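Local structure of beta-agarase D (Zobellia galactanivorans, 4ASM) at residues Ala31-Phe35 against Val353-Val358; Asp34-Phe39 against Ala85-Leu91; Lys55-His61 against Cys122-Lys126; Val139-Asn143 against Met164-Pro170. The protein hydrolyses the beta-1,4 linkages between D-galactose and 3,6-anhydro-L-galactose in agarose, cutting at random within the chain and retaining the anomeric configuration. All blocks are in the same frame, centred on the assembly; numbering follows the deposited sequence.

Overall arrangement
All four contacts lie in the GH16 catalytic domain, a curved beta sandwich. Contacts 1 and 2 share D34, F35 and the calcium ion, their centres about 10 Å apart. Their strands 350-362 and 90-96 are neighbours. Contact 3 is centred about 13 Å from contact 1 and about 15 Å from contact 2, and its W56 meets D33 and F35. The centre of contact 4 is about 18 to 20 Å from the other centres; its V139 touches V353. Along the chain, contact 1 encloses contacts 3 and 4, and contact 2 interleaves with contact 3. The loop after strand 24-27 is thus held at the calcium site, and contact 4 includes part of strand 159-166, with the probable catalytic acids.

Contact 1 (Ala31-Phe35 against Val353-Val358); sequences ASDDF and VDWIRV. With CA (calcium ion), chain B.
D33 and I356 pair their backbones in a single antiparallel bridge. D33 N donates to I356 O at 2.9 Å, and I356 N returns a bond to D33 O at 2.9 Å. The first runs nearly along the C=O axis. A third bond uses a side chain: V358 N donates to S32 OG at 2.9 Å, bent to 145° at the hydrogen. The hydroxyl stands beside its own backbone N (chi1 -58°), which turns it toward V358. Q28 O is a second partner of this oxygen. D33 OD1 takes F35 N from above the carboxylate plane at 2.8 Å and closes an Asx turn; OD2 bonds Y37 OH and W56 NE1.

The calcium ion is held by D34 O at 2.4 Å and, from the strand, by O and OD1 of D354. D354 OD2 makes a salt bridge to R138. The shared metal brings the carbonyl oxygens D34 O and D354 O to 2.8 Å. D9, N36, G89 and a water complete the shell.

The remaining contacts are mostly packing. The F35 ring has D354 O at its edge, and its CE2 lies 3.9 Å from V353 CG1. The same carbon touches I356 CG2. D34 CB packs on W355 CB at 3.7 Å, and A31 CB rests on V358 CG2.

Strand 350-362 pairs with strand 133-140 on the edge where D354 and W355 both face R138 in a classic beta bulge. Strands 24-27 and 90-96 also pair with it. The 31-35 loop follows strand 24-27 and continues along strand 350-362 to the calcium ion.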
loop_
_atom_site.group_PDB
_atom_site.type_symbol
_atom_site.label_atom_id
_atom_site.label_comp_id
_atom_site.label_asym_id
_atom_site.label_seq_id
_atom_site.Cartn_x
_atom_site.Cartn_y
_atom_site.Cartn_z
ATOM N N ALA A 31 14.844 -11.031 -3.270
ATOM C CA ALA A 31 13.832 -9.995 -3.011
ATOM C C ALA A 31 13.906 -9.398 -1.611
ATOM O O ALA A 31 13.605 -8.219 -1.415
ATOM C CB ALA A 31 12.440 -10.543 -3.244
ATOM N N SER A 32 14.269 -10.231 -0.640
ATOM C CA SER A 32 14.211 -9.825 0.764
ATOM C C SER A 32 15.383 -8.937 1.156
ATOM O O SER A 32 16.463 -9.024 0.579
ATOM C CB SER A 32 14.134 -11.063 1.652
ATOM O OG SER A 32 13.004 -11.835 1.293
ATOM N N ASP A 33 15.169 -8.082 2.146
ATOM C CA ASP A 33 16.197 -7.141 2.552
ATOM C C ASP A 33 15.974 -6.717 4.008
ATOM O O ASP A 33 14.899 -6.199 4.353
ATOM C CB ASP A 33 16.164 -5.903 1.639
ATOM C CG ASP A 33 17.444 -5.095 1.693
ATOM O OD1 ASP A 33 18.239 -5.307 2.651
ATOM O OD2 ASP A 33 17.644 -4.258 0.795
ATOM N N ASP A 34 16.967 -6.928 4.869
ATOM C CA ASP A 34 16.878 -6.381 6.222
ATOM C C ASP A 34 17.636 -5.066 6.449
ATOM O O ASP A 34 17.775 -4.616 7.599
ATOM C CB ASP A 34 17.117 -7.428 7.345
ATOM C CG ASP A 34 18.481 -8.084 7.294
ATOM O OD1 ASP A 34 19.291 -7.750 6.398
ATOM O OD2 ASP A 34 18.716 -8.963 8.173
ATOM N N PHE A 35 18.097 -4.442 5.354
ATOM C CA PHE A 35 18.530 -3.032 5.337
ATOM C C PHE A 35 19.596 -2.668 6.375
ATOM O O PHE A 35 19.523 -1.607 6.984
ATOM C CB PHE A 35 17.320 -2.094 5.528
ATOM C CG PHE A 35 16.300 -2.173 4.413
ATOM C CD1 PHE A 35 16.667 -1.834 3.118
ATOM C CD2 PHE A 35 14.966 -2.533 4.661
ATOM C CE1 PHE A 35 15.744 -1.876 2.077
ATOM C CE2 PHE A 35 14.033 -2.568 3.619
ATOM C CZ PHE A 35 14.418 -2.249 2.337
ATOM N N VAL A 353 11.949 1.576 7.395
ATOM C CA VAL A 353 11.648 0.159 7.238
ATOM C C VAL A 353 12.850 -0.657 7.729
ATOM O O VAL A 353 13.944 -0.627 7.160
ATOM C CB VAL A 353 11.273 -0.227 5.787
ATOM C CG1 VAL A 353 10.903 -1.707 5.699
ATOM C CG2 VAL A 353 10.109 0.664 5.256
ATOM N N ASP A 354 12.630 -1.379 8.815
ATOM C CA ASP A 354 13.669 -2.217 9.399
ATOM C C ASP A 354 14.006 -3.386 8.481
ATOM O O ASP A 354 15.184 -3.731 8.300
ATOM C CB ASP A 354 13.154 -2.695 10.756
ATOM C CG ASP A 354 14.179 -3.490 11.565
ATOM O OD1 ASP A 354 15.393 -3.503 11.233
ATOM O OD2 ASP A 354 13.752 -4.098 12.560
ATOM N N TRP A 355 12.974 -3.987 7.900
ATOM C CA TRP A 355 13.155 -5.116 7.003
ATOM C C TRP A 355 11.901 -5.383 6.197
ATOM O O TRP A 355 10.800 -5.006 6.592
ATOM C CB TRP A 355 13.575 -6.377 7.759
ATOM C CG TRP A 355 12.754 -6.823 8.953
ATOM C CD1 TRP A 355 13.124 -6.695 10.263
ATOM C CD2 TRP A 355 11.509 -7.568 8.964
ATOM N NE1 TRP A 355 12.185 -7.273 11.084
ATOM C CE2 TRP A 355 11.185 -7.809 10.319
ATOM C CE3 TRP A 355 10.621 -8.012 7.968
ATOM C CZ2 TRP A 355 10.023 -8.498 10.709
ATOM C CZ3 TRP A 355 9.461 -8.695 8.357
ATOM C CH2 TRP A 355 9.181 -8.940 9.723
ATOM N N ILE A 356 12.092 -6.031 5.054
ATOM C CA ILE A 356 11.008 -6.567 4.257
ATOM C C ILE A 356 11.412 -7.965 3.805
ATOM O O ILE A 356 12.512 -8.168 3.269
ATOM C CB ILE A 356 10.631 -5.617 3.079
ATOM C CG1 ILE A 356 9.380 -6.115 2.336
ATOM C CG2 ILE A 356 11.834 -5.379 2.148
ATOM C CD1 ILE A 356 8.836 -5.094 1.363
ATOM N N ARG A 357 10.529 -8.926 4.047
ATOM C CA ARG A 357 10.814 -10.315 3.708
ATOM C C ARG A 357 9.746 -10.852 2.767
ATOM O O ARG A 357 8.571 -10.454 2.835
ATOM C CB ARG A 357 10.908 -11.173 4.982
ATOM C CG ARG A 357 9.631 -11.317 5.779
ATOM C CD ARG A 357 9.935 -12.045 7.090
ATOM N NE ARG A 357 8.772 -12.150 7.960
ATOM C CZ ARG A 357 8.698 -12.987 8.988
ATOM N NH1 ARG A 357 9.713 -13.818 9.252
ATOM N NH2 ARG A 357 7.626 -12.972 9.763
ATOM N N VAL A 358 10.161 -11.769 1.900
ATOM C CA VAL A 358 9.301 -12.316 0.865
ATOM C C VAL A 358 9.468 -13.825 0.912
ATOM O O VAL A 358 10.604 -14.317 0.879
ATOM C CB VAL A 358 9.716 -11.787 -0.518
ATOM C CG1 VAL A 358 8.855 -12.400 -1.602
ATOM C CG2 VAL A 358 9.632 -10.260 -0.555
HETATM CA CA CA B . 17.199 -3.823 9.750
HETATM O O HOH W 1 18.152 -3.291 11.916
#

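Contact 2 (Asp34-Phe39 against Ala85-Leu91); sequences DFNYTF and AVSGGNL. With CA (calcium ion), chain B.
N36 and G89 meet at the calcium ion, which binds N36 OD1 at 2.5 Å and G89 O at 2.4 Å. The N36 amide stands anti to its carbonyl carbon (chi1 -67°), and this brings OD1 back to the metal. The same OD1 lies 3.3 Å from G89 CA. The backbone angles of G89 call for glycine, since a CB would press on G88 O.

The next shell is aromatic. L91 CB sits over the centre of the F35 ring, 3.5 Å from its centroid, and the two side chains run side by side. V86 CG1 covers one face of the Y37 ring, 3.9 Å from the centroid. An alanine in place of F35 would probably leave L91 CB without the ring face it covers and open a gap there and toward W56.

The backbone positions these groups. F39 and V86 form an antiparallel hydrogen-bonded pair, with F39 N to V86 O at 2.8 Å. A water donates to F35 O and Y37 O and accepts from G89 N at 2.8 Å. The type I' turn from S87 to N90 presents G89 O to the metal.

The ligands from these segments are neutral carbonyl and amide oxygens. D9 and D354 bring the carboxylates, which probably balance much of the calcium charge. By binding G89 O, the ion probably steadies the S87-N90 turn; residues 85-90 are assigned to substrate binding by similarity.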
loop_
_atom_site.group_PDB
_atom_site.type_symbol
_atom_site.label_atom_id
_atom_site.label_comp_id
_atom_site.label_asym_id
_atom_site.label_seq_id
_atom_site.Cartn_x
_atom_site.Cartn_y
_atom_site.Cartn_z
ATOM N N ASP A 34 16.967 -6.928 4.869
ATOM C CA ASP A 34 16.878 -6.381 6.222
ATOM C C ASP A 34 17.636 -5.066 6.449
ATOM O O ASP A 34 17.775 -4.616 7.599
ATOM C CB ASP A 34 17.117 -7.428 7.345
ATOM C CG ASP A 34 18.481 -8.084 7.294
ATOM O OD1 ASP A 34 19.291 -7.750 6.398
ATOM O OD2 ASP A 34 18.716 -8.963 8.173
ATOM N N PHE A 35 18.097 -4.442 5.354
ATOM C CA PHE A 35 18.530 -3.032 5.337
ATOM C C PHE A 35 19.596 -2.668 6.375
ATOM O O PHE A 35 19.523 -1.607 6.984
ATOM C CB PHE A 35 17.320 -2.094 5.528
ATOM C CG PHE A 35 16.300 -2.173 4.413
ATOM C CD1 PHE A 35 16.667 -1.834 3.118
ATOM C CD2 PHE A 35 14.966 -2.533 4.661
ATOM C CE1 PHE A 35 15.744 -1.876 2.077
ATOM C CE2 PHE A 35 14.033 -2.568 3.619
ATOM C CZ PHE A 35 14.418 -2.249 2.337
ATOM N N ASN A 36 20.615 -3.517 6.526
ATOM C CA ASN A 36 21.606 -3.284 7.591
ATOM C C ASN A 36 22.940 -2.713 7.091
ATOM O O ASN A 36 23.882 -2.480 7.869
ATOM C CB ASN A 36 21.741 -4.536 8.452
ATOM C CG ASN A 36 20.463 -4.818 9.243
ATOM O OD1 ASN A 36 19.676 -3.889 9.527
ATOM N ND2 ASN A 36 20.231 -6.079 9.576
ATOM N N TYR A 37 22.951 -2.406 5.807
ATOM C CA TYR A 37 24.097 -1.870 5.102
ATOM C C TYR A 37 23.972 -0.358 4.979
ATOM O O TYR A 37 22.995 0.244 5.460
ATOM C CB TYR A 37 24.180 -2.538 3.721
ATOM C CG TYR A 37 22.897 -2.460 2.897
ATOM C CD1 TYR A 37 21.884 -3.413 3.053
ATOM C CD2 TYR A 37 22.710 -1.437 1.975
ATOM C CE1 TYR A 37 20.705 -3.332 2.295
ATOM C CE2 TYR A 37 21.541 -1.339 1.239
ATOM C CZ TYR A 37 20.560 -2.301 1.397
ATOM O OH TYR A 37 19.403 -2.199 0.642
ATOM N N THR A 38 24.963 0.261 4.343
ATOM C CA THR A 38 24.943 1.682 4.075
ATOM C C THR A 38 24.659 1.929 2.603
ATOM O O THR A 38 25.301 1.343 1.729
ATOM C CB THR A 38 26.280 2.357 4.514
ATOM O OG1 THR A 38 26.408 2.243 5.936
ATOM C CG2 THR A 38 26.312 3.835 4.118
ATOM N N PHE A 39 23.644 2.751 2.340
ATOM C CA PHE A 39 23.427 3.334 1.035
ATOM C C PHE A 39 23.238 4.825 1.278
ATOM O O PHE A 39 22.234 5.239 1.873
ATOM C CB PHE A 39 22.202 2.729 0.331
ATOM C CG PHE A 39 21.768 3.509 -0.885
ATOM C CD1 PHE A 39 22.653 3.751 -1.928
ATOM C CD2 PHE A 39 20.473 4.016 -0.976
ATOM C CE1 PHE A 39 22.272 4.491 -3.041
ATOM C CE2 PHE A 39 20.076 4.774 -2.075
ATOM C CZ PHE A 39 20.981 5.008 -3.124
ATOM N N ALA A 85 17.598 6.478 1.468
ATOM C CA ALA A 85 18.907 6.034 1.979
ATOM C C ALA A 85 18.725 4.749 2.781
ATOM O O ALA A 85 17.610 4.394 3.181
ATOM C CB ALA A 85 19.516 7.111 2.857
ATOM N N VAL A 86 19.824 4.036 3.011
ATOM C CA VAL A 86 19.796 2.919 3.945
ATOM C C VAL A 86 20.896 3.207 4.949
ATOM O O VAL A 86 22.033 3.460 4.554
ATOM C CB VAL A 86 19.988 1.544 3.250
ATOM C CG1 VAL A 86 19.872 0.385 4.242
ATOM C CG2 VAL A 86 18.950 1.394 2.138
ATOM N N SER A 87 20.537 3.201 6.235
ATOM C CA SER A 87 21.499 3.453 7.321
ATOM C C SER A 87 20.866 3.184 8.663
ATOM O O SER A 87 19.645 3.262 8.812
ATOM C CB SER A 87 22.059 4.887 7.281
ATOM O OG SER A 87 21.021 5.830 7.438
ATOM N N GLY A 88 21.695 2.812 9.642
ATOM C CA GLY A 88 21.202 2.626 11.013
ATOM C C GLY A 88 20.294 1.426 11.154
ATOM O O GLY A 88 19.545 1.309 12.128
ATOM N N GLY A 89 20.360 0.522 10.180
ATOM C CA GLY A 89 19.543 -0.686 10.184
ATOM C C GLY A 89 18.201 -0.555 9.463
ATOM O O GLY A 89 17.431 -1.497 9.431
ATOM N N ASN A 90 17.941 0.610 8.889
ATOM C CA ASN A 90 16.645 0.862 8.246
ATOM C C ASN A 90 16.800 1.427 6.852
ATOM O O ASN A 90 17.707 2.229 6.594
ATOM C CB ASN A 90 15.834 1.913 9.029
ATOM C CG ASN A 90 15.523 1.505 10.453
ATOM O OD1 ASN A 90 14.793 0.540 10.696
ATOM N ND2 ASN A 90 16.051 2.274 11.415
ATOM N N LEU A 91 15.860 1.071 5.972
ATOM C CA LEU A 91 15.568 1.921 4.827
ATOM C C LEU A 91 14.951 3.230 5.351
ATOM O O LEU A 91 14.041 3.192 6.193
ATOM C CB LEU A 91 14.572 1.208 3.906
ATOM C CG LEU A 91 13.974 1.998 2.743
ATOM C CD1 LEU A 91 15.015 2.330 1.643
ATOM C CD2 LEU A 91 12.762 1.266 2.167
HETATM CA CA CA B . 17.199 -3.823 9.750
HETATM O O HOH W 2 21.449 0.290 7.653
HETATM O O HOH W 1 18.152 -3.291 11.916
#

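Contact 3 (Lys55-His61 against Cys122-Lys126); sequences KWYNKYH and CITNK
W56 lies between I123 and N125, which cover opposite faces of its indole. I123 CD1 comes over one face and reaches CE3 of W56 at 3.3 Å, toward the rim. N125 CB lies over the other face, 3.9 Å from the centroid of the six-membered ring. The Y57 ring is turned to the other side of the sheet. T124 runs alongside it, pointing the same way, with its CB over the ring face 3.9 Å from the centroid. K126 crosses Y57 at about a right angle and brings its CD to the ring edge, 3.6 Å from Y57 CD1. The bend at chi2 (-102°) of K126 brings CD there.

T124 also uses its hydroxyl. OG1 donates to K59 O at 2.8 Å, in the carbonyl plane. Its methyl CG2 touches H61 CB. One end of the contact is sulfur against ring: C122 SG sits at the edge of the Y60 ring, 5.3 Å from its centroid.

The backbones set this order. W56 and N125 are a non-hydrogen-bonded antiparallel pair, and Y57 and T124 are a hydrogen-bonded one. Y57 N reaches T124 O at 2.9 Å, and K126 N reaches K55 O at 2.8 Å. The polar ends have partners outside the two segments: W56 NE1 bonds D33, Y57 OH bonds N62 N, and K126 NZ makes a salt bridge to D47.

The short strand 56-57 lies between strands 47-48 and 112-125. K55 and W56 both face F48 in a classic beta bulge. Beyond strand 112-125 comes strand 320-326, whose I323 also packs on W56.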
loop_
_atom_site.group_PDB
_atom_site.type_symbol
_atom_site.label_atom_id
_atom_site.label_comp_id
_atom_site.label_asym_id
_atom_site.label_seq_id
_atom_site.Cartn_x
_atom_site.Cartn_y
_atom_site.Cartn_z
ATOM N N LYS A 55 19.412 -4.864 -5.048
ATOM C CA LYS A 55 18.076 -5.297 -4.661
ATOM C C LYS A 55 17.002 -4.273 -5.002
ATOM O O LYS A 55 15.838 -4.636 -5.114
ATOM C CB LYS A 55 18.020 -5.571 -3.159
ATOM C CG LYS A 55 18.759 -6.816 -2.738
ATOM C CD LYS A 55 18.574 -7.084 -1.264
ATOM C CE LYS A 55 19.340 -8.329 -0.843
ATOM N NZ LYS A 55 18.560 -9.544 -1.199
ATOM N N TRP A 56 17.386 -3.008 -5.101
ATOM C CA TRP A 56 16.456 -1.914 -5.327
ATOM C C TRP A 56 17.046 -0.900 -6.279
ATOM O O TRP A 56 18.273 -0.851 -6.457
ATOM C CB TRP A 56 16.161 -1.156 -4.015
ATOM C CG TRP A 56 15.736 -2.010 -2.865
ATOM C CD1 TRP A 56 16.546 -2.623 -1.968
ATOM C CD2 TRP A 56 14.390 -2.335 -2.481
ATOM N NE1 TRP A 56 15.805 -3.312 -1.046
ATOM C CE2 TRP A 56 14.475 -3.163 -1.340
ATOM C CE3 TRP A 56 13.117 -1.989 -2.980
ATOM C CZ2 TRP A 56 13.338 -3.679 -0.688
ATOM C CZ3 TRP A 56 11.987 -2.501 -2.343
ATOM C CH2 TRP A 56 12.102 -3.338 -1.197
ATOM N N TYR A 57 16.192 -0.062 -6.851
ATOM C CA TYR A 57 16.634 1.230 -7.384
ATOM C C TYR A 57 15.790 2.362 -6.802
ATOM O O TYR A 57 14.633 2.155 -6.393
ATOM C CB TYR A 57 16.712 1.273 -8.919
ATOM C CG TYR A 57 15.485 0.817 -9.665
ATOM C CD1 TYR A 57 15.323 -0.517 -10.018
ATOM C CD2 TYR A 57 14.493 1.724 -10.040
ATOM C CE1 TYR A 57 14.202 -0.942 -10.729
ATOM C CE2 TYR A 57 13.369 1.307 -10.747
ATOM C CZ TYR A 57 13.230 -0.023 -11.082
ATOM O OH TYR A 57 12.103 -0.430 -11.781
ATOM N N ASN A 58 16.385 3.553 -6.754
ATOM C CA ASN A 58 15.806 4.702 -6.060
ATOM C C ASN A 58 14.838 5.510 -6.913
ATOM O O ASN A 58 14.819 6.757 -6.855
ATOM C CB ASN A 58 16.908 5.589 -5.439
ATOM C CG ASN A 58 17.882 6.155 -6.479
ATOM O OD1 ASN A 58 17.890 5.735 -7.646
ATOM N ND2 ASN A 58 18.707 7.118 -6.053
ATOM N N LYS A 59 13.991 4.800 -7.662
ATOM C CA LYS A 59 13.019 5.449 -8.518
ATOM C C LYS A 59 11.748 4.608 -8.602
ATOM O O LYS A 59 11.782 3.414 -8.356
ATOM C CB LYS A 59 13.640 5.674 -9.920
ATOM C CG LYS A 59 12.795 6.477 -10.893
ATOM C CD LYS A 59 13.637 6.767 -12.144
ATOM C CE LYS A 59 12.817 7.498 -13.191
ATOM N NZ LYS A 59 13.711 8.067 -14.257
ATOM N N TYR A 60 10.647 5.269 -8.948
ATOM C CA TYR A 60 9.419 4.580 -9.315
ATOM C C TYR A 60 9.691 3.598 -10.456
ATOM O O TYR A 60 10.617 3.775 -11.239
ATOM C CB TYR A 60 8.439 5.647 -9.764
ATOM C CG TYR A 60 7.060 5.209 -10.136
ATOM C CD1 TYR A 60 6.223 4.576 -9.201
ATOM C CD2 TYR A 60 6.548 5.487 -11.395
ATOM C CE1 TYR A 60 4.898 4.224 -9.533
ATOM C CE2 TYR A 60 5.248 5.121 -11.734
ATOM C CZ TYR A 60 4.425 4.496 -10.802
ATOM O OH TYR A 60 3.123 4.142 -11.138
ATOM N N HIS A 61 8.855 2.572 -10.555
ATOM C CA HIS A 61 9.181 1.374 -11.341
ATOM C C HIS A 61 9.271 1.585 -12.850
ATOM O O HIS A 61 8.514 2.366 -13.436
ATOM C CB HIS A 61 8.190 0.236 -10.992
ATOM C CG HIS A 61 6.799 0.417 -11.536
ATOM N ND1 HIS A 61 5.975 -0.660 -11.775
ATOM C CD2 HIS A 61 6.101 1.520 -11.906
ATOM C CE1 HIS A 61 4.821 -0.226 -12.248
ATOM N NE2 HIS A 61 4.869 1.091 -12.338
ATOM N N CYS A 122 10.920 7.253 -3.427
ATOM C CA CYS A 122 10.180 6.140 -4.003
ATOM C C CYS A 122 11.203 5.144 -4.500
ATOM O O CYS A 122 12.142 5.544 -5.200
ATOM C CB CYS A 122 9.319 6.628 -5.176
ATOM S SG CYS A 122 8.218 5.363 -5.855
ATOM N N ILE A 123 11.034 3.872 -4.144
ATOM C CA ILE A 123 11.946 2.835 -4.610
ATOM C C ILE A 123 11.182 1.668 -5.187
ATOM O O ILE A 123 10.022 1.433 -4.831
ATOM C CB ILE A 123 12.902 2.338 -3.486
ATOM C CG1 ILE A 123 12.142 1.512 -2.448
ATOM C CG2 ILE A 123 13.620 3.519 -2.846
ATOM C CD1 ILE A 123 13.068 0.933 -1.364
ATOM N N THR A 124 11.872 0.896 -6.033
ATOM C CA THR A 124 11.335 -0.328 -6.630
ATOM C C THR A 124 12.335 -1.476 -6.412
ATOM O O THR A 124 13.544 -1.287 -6.600
ATOM C CB THR A 124 11.190 -0.126 -8.138
ATOM O OG1 THR A 124 10.315 0.983 -8.394
ATOM C CG2 THR A 124 10.600 -1.355 -8.794
ATOM N N ASN A 125 11.837 -2.638 -6.007
ATOM C CA ASN A 125 12.643 -3.850 -5.850
ATOM C C ASN A 125 12.943 -4.474 -7.205
ATOM O O ASN A 125 12.098 -4.449 -8.116
ATOM C CB ASN A 125 11.901 -4.826 -4.903
ATOM C CG ASN A 125 12.794 -5.901 -4.314
ATOM O OD1 ASN A 125 12.928 -6.018 -3.079
ATOM N ND2 ASN A 125 13.364 -6.703 -5.158
ATOM N N LYS A 126 14.162 -5.005 -7.355
ATOM C CA LYS A 126 14.568 -5.556 -8.661
ATOM C C LYS A 126 14.017 -6.960 -8.917
ATOM O O LYS A 126 14.166 -7.486 -10.022
ATOM C CB LYS A 126 16.090 -5.567 -8.759
ATOM C CG LYS A 126 16.649 -4.169 -8.673
ATOM C CD LYS A 126 17.036 -3.650 -10.018
ATOM C CE LYS A 126 18.494 -3.855 -10.258
ATOM N NZ LYS A 126 18.816 -3.382 -11.626
#

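Contact 4 (Val139-Asn143 against Met164-Pro170); sequences VKVMN and MECYGGP
V139 meets M164 tip to tip, with V139 CG1 3.9 Å from M164 CE. The M164 chain is extended to SD and then bends at chi3 (66°), which brings CE against both methyls of V139.

V141 comes next and spreads its two methyls over different residues. CG2 lies 3.9 Å from M164 SD. CG1 lies 3.7 Å from C166 SG and also touches G168 CA. An alanine at M164 is likely to leave the V139 methyls and V141 CG2 without their partner and open a gap in this packing.

At M142 the link is through water. One water lies 3.0 Å from M142 O and accepts from G168 N at 3.1 Å, linking the two backbones. N143 closes the contact: its OD1 lies 3.7 Å from G169 CA and near P170 CD. With no side chain on G168 or G169, the two chains can run close here.

Strand 133-140 pairs with strands 220-229 and 350-362, whereas strand 159-166 pairs with 147-153 and 183-191. The contact is therefore face-to-face packing inside a beta sandwich, as in the jelly-roll fold of GH16. M164 and C166 point to this core, while E165 between them turns to the other side and bonds H184. E165 is the probable proton donor and closes the ExDxxE signature that starts at the probable nucleophile E160.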
loop_
_atom_site.group_PDB
_atom_site.type_symbol
_atom_site.label_atom_id
_atom_site.label_comp_id
_atom_site.label_asym_id
_atom_site.label_seq_id
_atom_site.Cartn_x
_atom_site.Cartn_y
_atom_site.Cartn_z
ATOM N N VAL A 139 8.002 -1.808 9.955
ATOM C CA VAL A 139 8.035 -0.412 9.525
ATOM C C VAL A 139 7.562 0.534 10.621
ATOM O O VAL A 139 6.578 0.232 11.297
ATOM C CB VAL A 139 7.181 -0.229 8.239
ATOM C CG1 VAL A 139 5.748 -0.780 8.414
ATOM C CG2 VAL A 139 7.187 1.227 7.778
ATOM N N LYS A 140 8.285 1.644 10.810
ATOM C CA LYS A 140 7.805 2.718 11.656
ATOM C C LYS A 140 7.019 3.662 10.762
ATOM O O LYS A 140 7.601 4.422 9.971
ATOM C CB LYS A 140 8.959 3.459 12.306
ATOM C CG LYS A 140 8.501 4.516 13.315
ATOM C CD LYS A 140 9.676 5.205 13.956
ATOM C CE LYS A 140 9.234 6.153 15.058
ATOM N NZ LYS A 140 10.415 6.854 15.664
ATOM N N VAL A 141 5.695 3.614 10.911
ATOM C CA VAL A 141 4.807 4.482 10.133
ATOM C C VAL A 141 5.172 5.945 10.403
ATOM O O VAL A 141 5.408 6.320 11.558
ATOM C CB VAL A 141 3.337 4.209 10.530
ATOM C CG1 VAL A 141 2.374 5.138 9.791
ATOM C CG2 VAL A 141 2.989 2.718 10.297
ATOM N N MET A 142 5.215 6.786 9.369
ATOM C CA MET A 142 5.529 8.195 9.588
ATOM C C MET A 142 4.483 8.883 10.442
ATOM O O MET A 142 3.281 8.763 10.178
ATOM C CB MET A 142 5.633 8.961 8.290
ATOM C CG MET A 142 6.757 8.563 7.431
ATOM S SD MET A 142 6.970 9.773 6.086
ATOM C CE MET A 142 5.376 9.521 5.297
ATOM N N ASN A 143 4.962 9.652 11.419
ATOM C CA ASN A 143 4.101 10.527 12.206
ATOM C C ASN A 143 3.786 11.806 11.415
ATOM O O ASN A 143 4.183 12.916 11.780
ATOM C CB ASN A 143 4.754 10.863 13.549
ATOM C CG ASN A 143 3.792 11.549 14.473
ATOM O OD1 ASN A 143 2.579 11.357 14.369
ATOM N ND2 ASN A 143 4.313 12.378 15.360
ATOM N N MET A 164 0.592 -1.781 2.757
ATOM C CA MET A 164 0.191 -0.715 3.669
ATOM C C MET A 164 -0.041 0.588 2.906
ATOM O O MET A 164 0.782 0.988 2.076
ATOM C CB MET A 164 1.275 -0.492 4.714
ATOM C CG MET A 164 0.972 0.692 5.659
ATOM S SD MET A 164 2.235 0.951 6.929
ATOM C CE MET A 164 3.640 1.429 5.917
ATOM N N GLU A 165 -1.162 1.258 3.208
ATOM C CA GLU A 165 -1.380 2.659 2.841
ATOM C C GLU A 165 -1.916 3.289 4.120
ATOM O O GLU A 165 -3.041 2.965 4.549
ATOM C CB GLU A 165 -2.405 2.783 1.712
ATOM C CG GLU A 165 -2.764 4.207 1.358
ATOM C CD GLU A 165 -3.623 4.263 0.118
ATOM O OE1 GLU A 165 -4.697 3.626 0.140
ATOM O OE2 GLU A 165 -3.230 4.922 -0.878
ATOM N N CYS A 166 -1.103 4.129 4.763
ATOM C CA CYS A 166 -1.449 4.650 6.076
ATOM C C CYS A 166 -1.048 6.112 6.178
ATOM O O CYS A 166 0.080 6.461 5.887
ATOM C CB CYS A 166 -0.732 3.822 7.149
ATOM S SG CYS A 166 -1.157 4.344 8.845
ATOM N N TYR A 167 -2.001 6.959 6.563
ATOM C CA TYR A 167 -1.748 8.380 6.819
ATOM C C TYR A 167 -1.731 8.543 8.324
ATOM O O TYR A 167 -2.725 8.975 8.931
ATOM C CB TYR A 167 -2.840 9.251 6.179
ATOM C CG TYR A 167 -3.240 8.750 4.801
ATOM C CD1 TYR A 167 -4.106 7.677 4.666
ATOM C CD2 TYR A 167 -2.788 9.378 3.653
ATOM C CE1 TYR A 167 -4.479 7.189 3.427
ATOM C CE2 TYR A 167 -3.161 8.894 2.376
ATOM C CZ TYR A 167 -4.012 7.803 2.296
ATOM O OH TYR A 167 -4.419 7.283 1.069
ATOM N N GLY A 168 -0.601 8.151 8.916
ATOM C CA GLY A 168 -0.575 7.792 10.329
ATOM C C GLY A 168 -0.570 8.898 11.353
ATOM O O GLY A 168 -0.869 8.649 12.537
ATOM N N GLY A 169 -0.212 10.106 10.939
ATOM C CA GLY A 169 -0.135 11.210 11.889
ATOM C C GLY A 169 -1.410 12.029 11.884
ATOM O O GLY A 169 -1.951 12.339 10.816
ATOM N N PRO A 170 -1.932 12.371 13.075
ATOM C CA PRO A 170 -3.137 13.182 13.105
ATOM C C PRO A 170 -2.926 14.632 12.708
ATOM O O PRO A 170 -3.893 15.334 12.479
ATOM C CB PRO A 170 -3.594 13.100 14.574
ATOM C CG PRO A 170 -2.357 12.834 15.341
ATOM C CD PRO A 170 -1.502 11.958 14.424
HETATM O O HOH W 3 2.123 8.240 7.510
#